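Local coordinates for protein betaine aldehyde dehydrogenase (Staphylococcus aureus subsp. aureus COL, PDB 4QTO) that oxidises betaine aldehyde to glycine betaine, probably with NAD as cofactor, as a member of the aldehyde dehydrogenase family, at residues Q33-D38 with L232-G237; V42-K47 with E66-D71; N48-I53 with S206-L211; A75-R80 with S245-V250; V174-P179 with C199-K204. All blocks are in the same frame, centred on the assembly; numbering follows the deposited sequence. Where two conformers were deposited one is given.

Contact 1. Residues Q33-D38 with L232-G237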
# COMPACT_ATOMS: atom_id res chain seq x y z
N GLN A 33 30.60 -3.37 31.93
CA GLN A 33 29.81 -3.79 33.08
C GLN A 33 28.76 -2.75 33.43
O GLN A 33 28.03 -2.91 34.40
CB GLN A 33 30.73 -3.96 34.28
CG GLN A 33 31.74 -5.09 34.15
CD GLN A 33 32.65 -5.18 35.36
OE1 GLN A 33 32.64 -6.18 36.12
NE2 GLN A 33 33.38 -4.10 35.62
N ARG A 34 28.70 -1.69 32.63
CA ARG A 34 27.89 -0.52 32.93
C ARG A 34 26.69 -0.26 32.07
O ARG A 34 26.47 -0.90 31.06
CB ARG A 34 28.82 0.71 32.83
CG ARG A 34 29.93 0.74 33.89
CD ARG A 34 30.71 2.01 33.75
NE ARG A 34 31.63 2.18 34.85
CZ ARG A 34 32.21 3.34 35.16
NH1 ARG A 34 33.03 3.42 36.20
NH2 ARG A 34 31.96 4.44 34.46
N GLN A 35 25.86 0.66 32.56
CA GLN A 35 24.70 1.15 31.83
C GLN A 35 25.23 2.15 30.80
O GLN A 35 26.38 2.61 30.90
CB GLN A 35 23.77 1.88 32.80
CG GLN A 35 23.30 0.99 33.93
CD GLN A 35 22.30 1.67 34.84
OE1 GLN A 35 21.11 1.35 34.77
NE2 GLN A 35 22.76 2.60 35.67
N TYR A 36 24.39 2.52 29.83
CA TYR A 36 24.75 3.50 28.82
C TYR A 36 23.69 4.57 28.79
O TYR A 36 22.57 4.31 28.36
CB TYR A 36 24.92 2.85 27.44
CG TYR A 36 25.50 3.78 26.39
CD1 TYR A 36 26.83 4.13 26.42
CD2 TYR A 36 24.72 4.27 25.37
CE1 TYR A 36 27.38 4.94 25.43
CE2 TYR A 36 25.26 5.08 24.38
CZ TYR A 36 26.60 5.41 24.44
OH TYR A 36 27.23 6.20 23.47
N ILE A 37 24.00 5.74 29.32
CA ILE A 37 23.04 6.80 29.45
C ILE A 37 23.57 8.10 28.88
O ILE A 37 24.66 8.58 29.28
CB ILE A 37 22.63 6.99 30.95
CG1 ILE A 37 22.14 5.68 31.56
CG2 ILE A 37 21.58 8.09 31.05
CD1 ILE A 37 21.74 5.75 33.02
N ASP A 38 22.86 8.66 27.93
CA ASP A 38 23.20 9.93 27.36
C ASP A 38 24.65 9.97 26.85
O ASP A 38 25.43 10.90 27.17
CB ASP A 38 22.93 11.05 28.38
CG ASP A 38 22.65 12.40 27.72
OD1 ASP A 38 22.47 12.47 26.50
OD2 ASP A 38 22.56 13.39 28.47
N LEU A 232 20.76 2.40 27.59
CA LEU A 232 20.66 1.07 28.18
C LEU A 232 20.64 1.18 29.69
O LEU A 232 21.60 1.68 30.31
CB LEU A 232 21.88 0.23 27.73
CG LEU A 232 22.08 -1.15 28.38
CD1 LEU A 232 20.93 -2.07 28.07
CD2 LEU A 232 23.41 -1.79 27.96
N ILE A 233 19.57 0.69 30.29
CA ILE A 233 19.43 0.60 31.74
C ILE A 233 19.57 -0.87 32.10
O ILE A 233 19.06 -1.74 31.38
CB ILE A 233 18.05 1.11 32.17
CG1 ILE A 233 17.95 2.62 31.94
CG2 ILE A 233 17.77 0.79 33.64
CD1 ILE A 233 18.91 3.47 32.71
N LEU A 234 20.22 -1.15 33.21
CA LEU A 234 20.41 -2.51 33.65
C LEU A 234 19.80 -2.64 35.04
O LEU A 234 20.10 -1.83 35.92
CB LEU A 234 21.88 -2.88 33.72
CG LEU A 234 22.68 -2.83 32.41
CD1 LEU A 234 24.16 -3.06 32.65
CD2 LEU A 234 22.17 -3.82 31.39
N GLY A 235 18.99 -3.63 35.22
CA GLY A 235 18.46 -3.84 36.56
C GLY A 235 17.14 -4.52 36.67
O GLY A 235 16.55 -4.87 35.68
N ALA A 236 16.70 -4.63 37.91
CA ALA A 236 15.44 -5.26 38.28
C ALA A 236 14.22 -4.55 37.75
O ALA A 236 14.08 -3.33 37.93
CB ALA A 236 15.34 -5.29 39.80
N GLY A 237 13.31 -5.32 37.15
CA GLY A 237 12.07 -4.76 36.67
C GLY A 237 11.33 -4.19 37.88
O GLY A 237 10.67 -3.15 37.79
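Y36 and L232 grip each other through their backbones in a single antiparallel bridge of the hydrogen-bonded type. Y36 N donates to L232 O over 3.0 Å, and L232 N returns a shorter bond of 2.7 Å to Y36 O. Beside this pair the two CB atoms of Y36 and L232 touch at 4.0 Å. A third bond involves the side chain of Q35: L234 N donates to Q35 OE1 at 3.1 Å, in the carbonyl plane on a lone pair and almost straight (170°). The Q35 chain can do this because CG sits beside its own backbone N (chi1 -59°) and the rest runs extended past L234 CB. The other arm of the Q35 carboxamide, NE2, is bonded to D71 OD2, which fixes the rotation of the group. I37 CD1 meets I233 CD1 at 3.6 Å, the two isoleucines crossing at a slant. L234 CD1 lies 3.5 Å from R34 O, a buried carbonyl with no polar partner in the model. Farther out, the Y36 hydroxyl is bonded to E221, and D38 forms a salt bridge with R81. Strand 230-232 pairs within the chain only with 200-204, so the bridge joins the N-terminal strand 35-37, itself paired with 40-42, to the edge of the Rossmann-type sheet. Helix 211-223 packs on L232 and L234, and helix 69-85 on I37 and I233.

Contact 2. Residues V42-K47 with E66-D71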
# COMPACT_ATOMS: atom_id res chain seq x y z
N VAL A 42 28.02 4.42 32.35
CA VAL A 42 27.93 4.83 33.72
C VAL A 42 27.50 3.70 34.66
O VAL A 42 26.73 2.81 34.30
CB VAL A 42 26.95 6.00 33.91
CG1 VAL A 42 27.45 7.23 33.15
CG2 VAL A 42 25.55 5.65 33.44
N GLU A 43 27.98 3.76 35.90
CA GLU A 43 27.57 2.75 36.87
C GLU A 43 26.19 3.14 37.42
O GLU A 43 25.58 4.13 36.98
CB GLU A 43 28.63 2.54 37.93
CG GLU A 43 28.92 3.73 38.73
CD GLU A 43 30.05 3.51 39.74
OE1 GLU A 43 30.31 4.47 40.44
OE2 GLU A 43 30.67 2.43 39.84
N SER A 44 25.67 2.34 38.33
CA SER A 44 24.44 2.69 39.00
C SER A 44 24.69 3.87 39.89
O SER A 44 25.78 4.00 40.52
CB SER A 44 23.98 1.53 39.88
OG SER A 44 22.83 1.94 40.60
N ALA A 45 23.67 4.70 40.06
CA ALA A 45 23.76 5.86 40.92
C ALA A 45 24.12 5.49 42.35
O ALA A 45 24.75 6.29 43.05
CB ALA A 45 22.48 6.69 40.88
N ASN A 46 23.73 4.29 42.81
CA ASN A 46 24.03 3.85 44.17
C ASN A 46 25.13 2.77 44.26
O ASN A 46 25.32 2.16 45.32
CB ASN A 46 22.76 3.34 44.86
CG ASN A 46 22.17 2.10 44.19
OD1 ASN A 46 22.79 1.50 43.30
ND2 ASN A 46 20.97 1.71 44.60
N LYS A 47 25.83 2.55 43.15
CA LYS A 47 26.91 1.57 43.03
C LYS A 47 26.47 0.12 43.25
O LYS A 47 27.28 -0.78 43.44
CB LYS A 47 28.09 1.93 43.94
CG LYS A 47 28.88 3.13 43.50
CD LYS A 47 30.13 3.28 44.35
CE LYS A 47 31.14 4.28 43.78
NZ LYS A 47 31.89 3.75 42.62
N GLU A 66 23.56 -2.41 38.70
CA GLU A 66 22.12 -2.62 38.99
C GLU A 66 21.58 -1.18 39.21
O GLU A 66 21.71 -0.59 40.31
CB GLU A 66 21.94 -3.47 40.22
CG GLU A 66 20.50 -3.72 40.63
CD GLU A 66 19.83 -4.85 39.87
OE1 GLU A 66 20.39 -5.43 38.93
OE2 GLU A 66 18.73 -5.24 40.34
N GLY A 67 21.03 -0.61 38.15
CA GLY A 67 20.59 0.78 38.13
C GLY A 67 19.41 1.13 39.01
O GLY A 67 18.65 0.25 39.44
N THR A 68 19.27 2.42 39.27
CA THR A 68 18.19 2.93 40.08
C THR A 68 17.08 3.57 39.25
O THR A 68 17.23 3.86 38.05
CB THR A 68 18.69 4.00 41.06
OG1 THR A 68 19.09 5.18 40.33
CG2 THR A 68 19.85 3.49 41.87
N LYS A 69 15.95 3.84 39.90
CA LYS A 69 14.86 4.47 39.17
C LYS A 69 15.25 5.87 38.72
O LYS A 69 14.75 6.34 37.68
CB LYS A 69 13.57 4.48 40.01
CG LYS A 69 13.58 5.38 41.19
CD LYS A 69 12.23 5.23 41.91
CE LYS A 69 12.07 6.23 43.06
NZ LYS A 69 13.11 6.08 44.11
N GLU A 70 16.18 6.52 39.42
CA GLU A 70 16.67 7.83 39.01
C GLU A 70 17.52 7.71 37.74
O GLU A 70 17.52 8.62 36.91
CB GLU A 70 17.43 8.55 40.11
CG GLU A 70 16.55 8.99 41.28
CD GLU A 70 16.10 7.86 42.19
OE1 GLU A 70 16.81 6.84 42.33
OE2 GLU A 70 15.03 8.01 42.82
N ASP A 71 18.29 6.62 37.63
CA ASP A 71 19.07 6.39 36.39
C ASP A 71 18.08 6.23 35.20
O ASP A 71 18.28 6.81 34.11
CB ASP A 71 19.91 5.11 36.51
CG ASP A 71 21.09 5.24 37.48
OD1 ASP A 71 21.64 6.35 37.61
OD2 ASP A 71 21.48 4.20 38.06
O HOH W 1 24.29 6.49 37.14
O HOH W 2 19.86 -0.61 42.57
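The carboxylate of D71 is met at OD2 by A45 N, on the syn lone pair at 3.0 Å, and by T68 N from above its plane, 38° out of it, at 3.1 Å. With Q35 NE2 as a further donor, three bonds hold OD2, which would probably favour the ionised acid. The second oxygen, OD1, lies 3.4 Å from A45 CB and accepts a hydrogen bond from a water that also donates to E43 O, so the carboxylate is held at both oxygens. The T68 hydroxyl, set between its backbone N and carbonyl carbon (chi1 68°), accepts from D71 N at 3.2 Å and, weakly, from E70 N. Together with the T68 N to D71 bond this makes a capping box at the start of helix 69-85. At the turn itself S44 OG approaches E66 O at 2.8 Å and N46 OD1 at 2.7 Å, two acceptors competing for one proton. The N46 side chain slides past T68 the opposite way, ND2 coming to 3.4 Å from T68 CG2. A second water accepts from N46 ND2 and lies 2.9 Å from E66 O, though more acceptors are near it than it has protons to serve. The contact therefore seats the S44-K47 type I turn, which links strands 40-42 and 49-54, on the N-terminal end of helix 69-85, next to strand 35-37, whose I37 packs on V42 and D71.

Contact 3. Residues N48-I53 with S206-L211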
# COMPACT_ATOMS: atom_id res chain seq x y z
N ASN A 48 25.17 -0.14 43.18
CA ASN A 48 24.68 -1.49 43.33
C ASN A 48 25.05 -2.30 42.08
O ASN A 48 25.20 -1.75 40.97
CB ASN A 48 23.19 -1.46 43.52
CG ASN A 48 22.63 -2.74 44.09
OD1 ASN A 48 23.36 -3.60 44.60
ND2 ASN A 48 21.31 -2.86 44.04
N THR A 49 25.19 -3.60 42.29
CA THR A 49 25.56 -4.53 41.23
C THR A 49 24.78 -5.82 41.34
O THR A 49 24.15 -6.10 42.36
CB THR A 49 27.08 -4.88 41.28
OG1 THR A 49 27.43 -5.49 42.54
CG2 THR A 49 27.95 -3.65 41.06
N ARG A 50 24.89 -6.63 40.29
CA ARG A 50 24.24 -7.92 40.19
C ARG A 50 25.17 -8.91 39.54
O ARG A 50 25.84 -8.61 38.56
CB ARG A 50 22.97 -7.78 39.33
CG ARG A 50 22.33 -9.11 38.99
CD ARG A 50 21.13 -8.90 38.08
NE ARG A 50 20.05 -8.22 38.80
CZ ARG A 50 19.08 -8.83 39.44
NH1 ARG A 50 19.01 -10.16 39.41
NH2 ARG A 50 18.18 -8.11 40.07
N ASP A 51 25.26 -10.10 40.15
CA ASP A 51 26.05 -11.20 39.60
C ASP A 51 25.17 -12.00 38.62
O ASP A 51 24.02 -12.35 38.93
CB ASP A 51 26.54 -12.13 40.71
CG ASP A 51 27.62 -11.51 41.56
OD1 ASP A 51 28.18 -10.45 41.25
OD2 ASP A 51 27.94 -12.13 42.59
N ILE A 52 25.72 -12.21 37.43
CA ILE A 52 25.10 -12.91 36.31
C ILE A 52 25.64 -14.34 36.37
O ILE A 52 26.83 -14.56 36.56
CB ILE A 52 25.46 -12.22 34.98
CG1 ILE A 52 25.03 -10.76 35.02
CG2 ILE A 52 24.84 -12.94 33.79
CD1 ILE A 52 23.58 -10.54 35.41
N ILE A 53 24.74 -15.30 36.16
CA ILE A 53 25.04 -16.71 36.28
C ILE A 53 24.93 -17.46 34.95
O ILE A 53 24.17 -17.06 34.05
CB ILE A 53 23.98 -17.30 37.24
CG1 ILE A 53 23.99 -16.52 38.58
CG2 ILE A 53 24.17 -18.77 37.47
CD1 ILE A 53 22.78 -16.79 39.46
N SER A 206 16.46 -8.28 30.40
CA SER A 206 16.14 -9.04 31.58
C SER A 206 17.31 -8.94 32.54
O SER A 206 18.48 -9.04 32.12
CB SER A 206 15.90 -10.50 31.24
OG SER A 206 15.68 -11.22 32.45
N GLU A 207 17.02 -8.77 33.82
CA GLU A 207 18.06 -8.59 34.82
C GLU A 207 19.01 -9.77 34.86
O GLU A 207 20.16 -9.62 35.20
CB GLU A 207 17.44 -8.30 36.21
CG GLU A 207 16.62 -9.41 36.79
CD GLU A 207 15.18 -9.44 36.32
OE1 GLU A 207 14.79 -8.69 35.38
OE2 GLU A 207 14.44 -10.25 36.91
N ILE A 208 18.54 -10.96 34.49
CA ILE A 208 19.38 -12.14 34.56
C ILE A 208 20.21 -12.46 33.32
O ILE A 208 21.10 -13.30 33.38
CB ILE A 208 18.59 -13.40 34.99
CG1 ILE A 208 17.39 -13.66 34.08
CG2 ILE A 208 18.10 -13.27 36.43
CD1 ILE A 208 16.75 -15.02 34.34
N THR A 209 19.92 -11.78 32.20
CA THR A 209 20.62 -12.03 30.91
C THR A 209 20.96 -10.74 30.16
O THR A 209 20.40 -10.46 29.10
CB THR A 209 19.74 -12.88 29.99
OG1 THR A 209 18.48 -12.20 29.76
CG2 THR A 209 19.50 -14.26 30.57
N PRO A 210 21.90 -9.93 30.68
CA PRO A 210 22.21 -8.67 30.02
C PRO A 210 23.39 -8.69 29.05
O PRO A 210 23.66 -7.68 28.40
CB PRO A 210 22.63 -7.80 31.20
CG PRO A 210 23.34 -8.77 32.08
CD PRO A 210 22.55 -10.05 31.99
N LEU A 211 24.09 -9.82 28.92
CA LEU A 211 25.40 -9.80 28.25
C LEU A 211 25.41 -9.39 26.77
O LEU A 211 26.15 -8.47 26.40
CB LEU A 211 26.13 -11.12 28.43
CG LEU A 211 26.31 -11.55 29.88
CD1 LEU A 211 27.07 -12.87 29.93
CD2 LEU A 211 27.02 -10.52 30.72
O HOH W 3 21.93 -14.46 35.69
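Strand 49-54 passes over the type I turn S206-T209 with I52 CA 6.0 Å from I208 CA, a separation at which side chains and a water, not direct backbone pairing, make the join. The turn belongs to the Rossmann-type domain, where it leads from strand 200-204 into helix 211-223, and strand 49-54 lies across it. R50 carries one half of the contact. Its guanidinium lies flat on the aliphatic part of E207, whose CB sits 3.6 Å above the centre of one face, and R50 NH1 lies 3.6 Å from E207 CG. Just before that group, R50 CD packs against E207 O at 3.1 Å. The bend at chi3 (-68°) turns the end of the arginine over E207, yet the charges stay apart, R50 NH1 lying 5.2 Å from E207 OE2 with the planes 67° apart, and R50 NE makes its salt bridge with E66 instead. The other half is apolar and centred on I52. Its CD1 meets P210 CD at 3.6 Å, the isoleucine methyl reaching toward the CD corner of the proline ring, and the same methyl also touches E207 O. CG2, on the other branch of I52, faces I208 O and, more loosely, L211 CG. Helix 111-122 borders this apolar side, its D121 touching I52 and P210. A water bridges the backbones, accepting from I53 N at 3.0 Å and donating to I208 O at 2.7 Å.

Contact 4. Residues A75-R80 with S245-V250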
# COMPACT_ATOMS: atom_id res chain seq x y z
N ALA A 75 17.78 8.62 31.84
CA ALA A 75 17.83 8.08 30.48
C ALA A 75 16.63 8.51 29.65
O ALA A 75 16.75 8.93 28.49
CB ALA A 75 17.89 6.58 30.50
N ILE A 76 15.44 8.46 30.25
CA ILE A 76 14.23 8.89 29.54
C ILE A 76 14.29 10.39 29.19
O ILE A 76 13.95 10.82 28.07
CB ILE A 76 12.97 8.54 30.36
CG1 ILE A 76 12.78 7.02 30.36
CG2 ILE A 76 11.74 9.25 29.80
CD1 ILE A 76 11.80 6.55 31.39
N LEU A 77 14.75 11.20 30.14
CA LEU A 77 14.87 12.63 29.88
C LEU A 77 15.91 12.92 28.80
O LEU A 77 15.73 13.83 28.00
CB LEU A 77 15.15 13.40 31.16
CG LEU A 77 14.00 13.38 32.17
CD1 LEU A 77 14.43 14.08 33.45
CD2 LEU A 77 12.75 14.01 31.62
N ALA A 78 16.97 12.13 28.77
CA ALA A 78 18.00 12.29 27.72
C ALA A 78 17.46 11.90 26.36
O ALA A 78 17.75 12.56 25.36
CB ALA A 78 19.22 11.47 28.04
N ALA A 79 16.67 10.82 26.32
CA ALA A 79 16.02 10.38 25.08
C ALA A 79 15.10 11.48 24.56
O ALA A 79 15.04 11.78 23.35
CB ALA A 79 15.27 9.09 25.33
N ARG A 80 14.33 12.10 25.47
CA ARG A 80 13.45 13.18 25.09
C ARG A 80 14.24 14.36 24.55
O ARG A 80 13.87 14.94 23.51
CB ARG A 80 12.56 13.61 26.29
CG ARG A 80 11.76 14.90 26.09
CD ARG A 80 10.84 14.88 24.88
NE ARG A 80 9.83 13.83 25.04
CZ ARG A 80 9.12 13.31 24.04
NH1 ARG A 80 9.29 13.72 22.80
NH2 ARG A 80 8.25 12.36 24.30
N SER A 245 7.61 2.35 32.35
CA SER A 245 6.26 2.23 31.79
C SER A 245 5.36 3.41 32.15
O SER A 245 4.35 3.63 31.47
CB SER A 245 5.59 0.95 32.24
OG SER A 245 5.57 0.85 33.65
N GLY A 246 5.69 4.15 33.19
CA GLY A 246 4.81 5.20 33.69
C GLY A 246 5.25 6.64 33.56
O GLY A 246 4.57 7.52 34.07
N HIS A 247 6.40 6.89 32.92
CA HIS A 247 6.91 8.24 32.81
C HIS A 247 6.15 9.05 31.76
O HIS A 247 5.81 8.53 30.66
CB HIS A 247 8.40 8.23 32.48
CG HIS A 247 9.09 9.50 32.82
ND1 HIS A 247 9.02 10.61 32.02
CD2 HIS A 247 9.81 9.86 33.90
CE1 HIS A 247 9.69 11.59 32.58
NE2 HIS A 247 10.20 11.16 33.72
N LYS A 248 5.89 10.31 32.06
CA LYS A 248 5.12 11.15 31.15
C LYS A 248 5.78 11.47 29.82
O LYS A 248 5.11 11.82 28.86
CB LYS A 248 4.71 12.47 31.84
CG LYS A 248 5.85 13.41 32.10
CD LYS A 248 5.32 14.73 32.70
CE LYS A 248 6.35 15.83 32.53
NZ LYS A 248 5.93 17.14 33.11
N GLU A 249 7.11 11.34 29.77
CA GLU A 249 7.85 11.66 28.53
C GLU A 249 7.97 10.49 27.57
O GLU A 249 8.60 10.63 26.50
CB GLU A 249 9.24 12.22 28.83
CG GLU A 249 9.20 13.55 29.55
CD GLU A 249 8.48 14.64 28.77
OE1 GLU A 249 8.42 14.60 27.52
OE2 GLU A 249 8.02 15.59 29.43
N VAL A 250 7.38 9.36 27.89
CA VAL A 250 7.42 8.18 27.02
C VAL A 250 6.18 8.16 26.10
O VAL A 250 5.07 8.40 26.57
CB VAL A 250 7.47 6.89 27.84
CG1 VAL A 250 7.41 5.65 26.96
CG2 VAL A 250 8.73 6.86 28.69
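R80 leaves helix 69-85 with its CG opposite the backbone nitrogen, and two bends, chi2 58° and chi3 62°, curl its chain round the acid of E249. The salt bridge is not a flat, two-pronged pairing: R80 NE lies 3.0 Å from E249 OE1, a weak hydrogen bond, with the guanidinium and carboxylate planes 74° apart. The firmer bond goes to the main chain, R80 NH2 to E249 O at 2.8 Å, with the donor above the carbonyl plane. E84 and D251 also pair with the guanidinium, so three acidic residues share it, which limits its freedom to turn. One turn earlier, I76 places CG2 over one face of the H247 imidazole in a CH-pi contact, 4.1 Å from the ring centroid. The ring is fixed by E249 N, which donates to ND1 of H247 at 3.0 Å near the ring plane. I76 CG2 also touches V250 CG2 at 4.0 Å, while L77 CD2 lies 4.0 Å from H247 CE1, these last two side chains crossing at about a right angle. Helix 69-85 is fastened to the type I turn H247-V250 between helix 237-246 and strand 252-256, on the Rossmann-type crossover from an edge strand back to the sheet centre.

Contact 5. Residues V174-P179 with C199-K204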
# COMPACT_ATOMS: atom_id res chain seq x y z
N VAL A 174 10.72 5.93 23.15
CA VAL A 174 10.21 4.59 23.38
C VAL A 174 11.01 3.87 24.46
O VAL A 174 12.24 3.98 24.49
CB VAL A 174 10.30 3.72 22.11
CG1 VAL A 174 9.64 2.36 22.37
CG2 VAL A 174 9.65 4.44 20.93
N THR A 175 10.31 3.16 25.34
CA THR A 175 10.95 2.31 26.35
C THR A 175 10.75 0.87 25.86
O THR A 175 9.69 0.49 25.33
CB THR A 175 10.49 2.55 27.76
OG1 THR A 175 9.09 2.38 27.84
CG2 THR A 175 10.90 3.95 28.21
N GLN A 176 11.78 0.05 26.04
CA GLN A 176 11.83 -1.28 25.48
C GLN A 176 12.34 -2.23 26.55
O GLN A 176 13.43 -2.04 27.07
CB GLN A 176 12.74 -1.29 24.25
CG GLN A 176 12.26 -0.35 23.14
CD GLN A 176 13.22 -0.21 21.98
OE1 GLN A 176 14.42 -0.23 22.15
NE2 GLN A 176 12.65 -0.03 20.80
N ILE A 177 11.55 -3.26 26.86
CA ILE A 177 11.87 -4.22 27.95
C ILE A 177 11.83 -5.60 27.34
O ILE A 177 10.82 -6.01 26.77
CB ILE A 177 10.87 -4.07 29.11
CG1 ILE A 177 10.97 -2.66 29.70
CG2 ILE A 177 11.13 -5.13 30.15
CD1 ILE A 177 9.84 -2.31 30.66
N THR A 178 12.97 -6.30 27.39
CA THR A 178 13.13 -7.58 26.74
C THR A 178 13.26 -8.76 27.71
O THR A 178 13.59 -8.58 28.90
CB THR A 178 14.35 -7.53 25.80
OG1 THR A 178 15.45 -6.97 26.53
CG2 THR A 178 14.09 -6.62 24.63
N PRO A 179 13.00 -9.98 27.22
CA PRO A 179 12.99 -11.19 28.06
C PRO A 179 14.31 -11.93 28.09
O PRO A 179 15.24 -11.63 27.33
CB PRO A 179 11.93 -12.05 27.35
CG PRO A 179 12.20 -11.78 25.95
CD PRO A 179 12.53 -10.31 25.86
N CYS A 199 13.19 7.33 16.17
CA CYS A 199 12.88 7.46 17.58
C CYS A 199 14.13 7.54 18.45
O CYS A 199 15.23 7.25 17.99
CB CYS A 199 12.08 6.23 18.05
SG CYS A 199 10.46 6.04 17.32
N SER A 200 13.94 7.93 19.72
CA SER A 200 14.98 7.77 20.73
C SER A 200 14.48 6.62 21.60
O SER A 200 13.27 6.50 21.83
CB SER A 200 15.14 9.00 21.61
OG SER A 200 15.66 10.08 20.86
N LEU A 201 15.39 5.81 22.13
CA LEU A 201 14.99 4.64 22.90
C LEU A 201 15.75 4.46 24.19
O LEU A 201 16.89 4.90 24.34
CB LEU A 201 15.15 3.38 22.04
CG LEU A 201 16.57 2.98 21.58
CD1 LEU A 201 17.22 2.08 22.62
CD2 LEU A 201 16.54 2.24 20.24
N VAL A 202 15.07 3.82 25.13
CA VAL A 202 15.66 3.38 26.40
C VAL A 202 15.32 1.92 26.54
O VAL A 202 14.13 1.55 26.64
CB VAL A 202 15.14 4.17 27.62
CG1 VAL A 202 15.87 3.69 28.89
CG2 VAL A 202 15.32 5.66 27.46
N MET A 203 16.34 1.06 26.55
CA MET A 203 16.14 -0.38 26.65
C MET A 203 16.64 -0.94 27.95
O MET A 203 17.66 -0.48 28.47
CB MET A 203 16.90 -1.09 25.51
CG MET A 203 16.84 -2.60 25.61
SD MET A 203 17.31 -3.52 24.12
CE MET A 203 15.85 -3.24 23.14
N LYS A 204 15.89 -1.91 28.49
CA LYS A 204 16.30 -2.62 29.70
C LYS A 204 16.14 -4.10 29.44
O LYS A 204 15.02 -4.58 29.29
CB LYS A 204 15.48 -2.24 30.93
CG LYS A 204 16.02 -2.89 32.22
CD LYS A 204 14.98 -2.97 33.32
CE LYS A 204 14.17 -4.25 33.23
NZ LYS A 204 14.97 -5.48 33.56
O HOH W 4 13.72 -6.65 30.88
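Q176 and M203 are paired in register on adjacent parallel strands (22° apart), their side chains on the same face of the Rossmann-type sheet; helix 183-197 joins the strands in a right-handed beta-alpha-beta crossover. From the CB of Q176, the first contact is M203 CE at 3.8 Å; beyond CG, the amide carbon CD lies 4.1 Å from L201 CB. At the tip, OE1 comes 3.5 Å from M203 CE and near L201 CD1; its near neighbours across the contact are carbons, and it has no polar partner in the model. NE2 bonds instead to the hydroxyl of Y500. The methionine is turned at chi3 (-75°), which brings its methyl back over Q176 and near T178 CG2. Backbone bonds hold the pair in register: Q176 N donates to V202 O, and K204 N to Q176 O at 2.8 Å, nearly along the C=O axis. Helix 183-197 covers the face bearing Q176 and M203, whereas M244 of helix 237-246 packs on the face of I177 and V202. K204, on this second face, bonds through NZ to G235 O. At the strands' C-terminal ends, a water donates to T178 O at 2.8 Å and to K204 O at 2.9 Å.

From the N terminus, contact 1 closes the longest loop of the five, returning from 33-38 to 232-237 and tying the leading strand to the end of strand 230-232. Contact 2 closes a short loop nested inside it, at the start of helix 69-85. Contact 3, also nested in contact 1, opens within the contact 2 loop and closes beyond it, so contacts 2 and 3 cross, meeting through the E66-R50 salt bridge. Contact 2 closes before contacts 4 and 5 open. Contact 4 starts on the same helix and crosses contacts 1 and 3 by ending at 245-250. Contact 5, the beta-alpha-beta pair, is nested inside contacts 1, 3 and 4. Together they fasten the N-terminal strands and helix 69-85 to the Rossmann-type sheet.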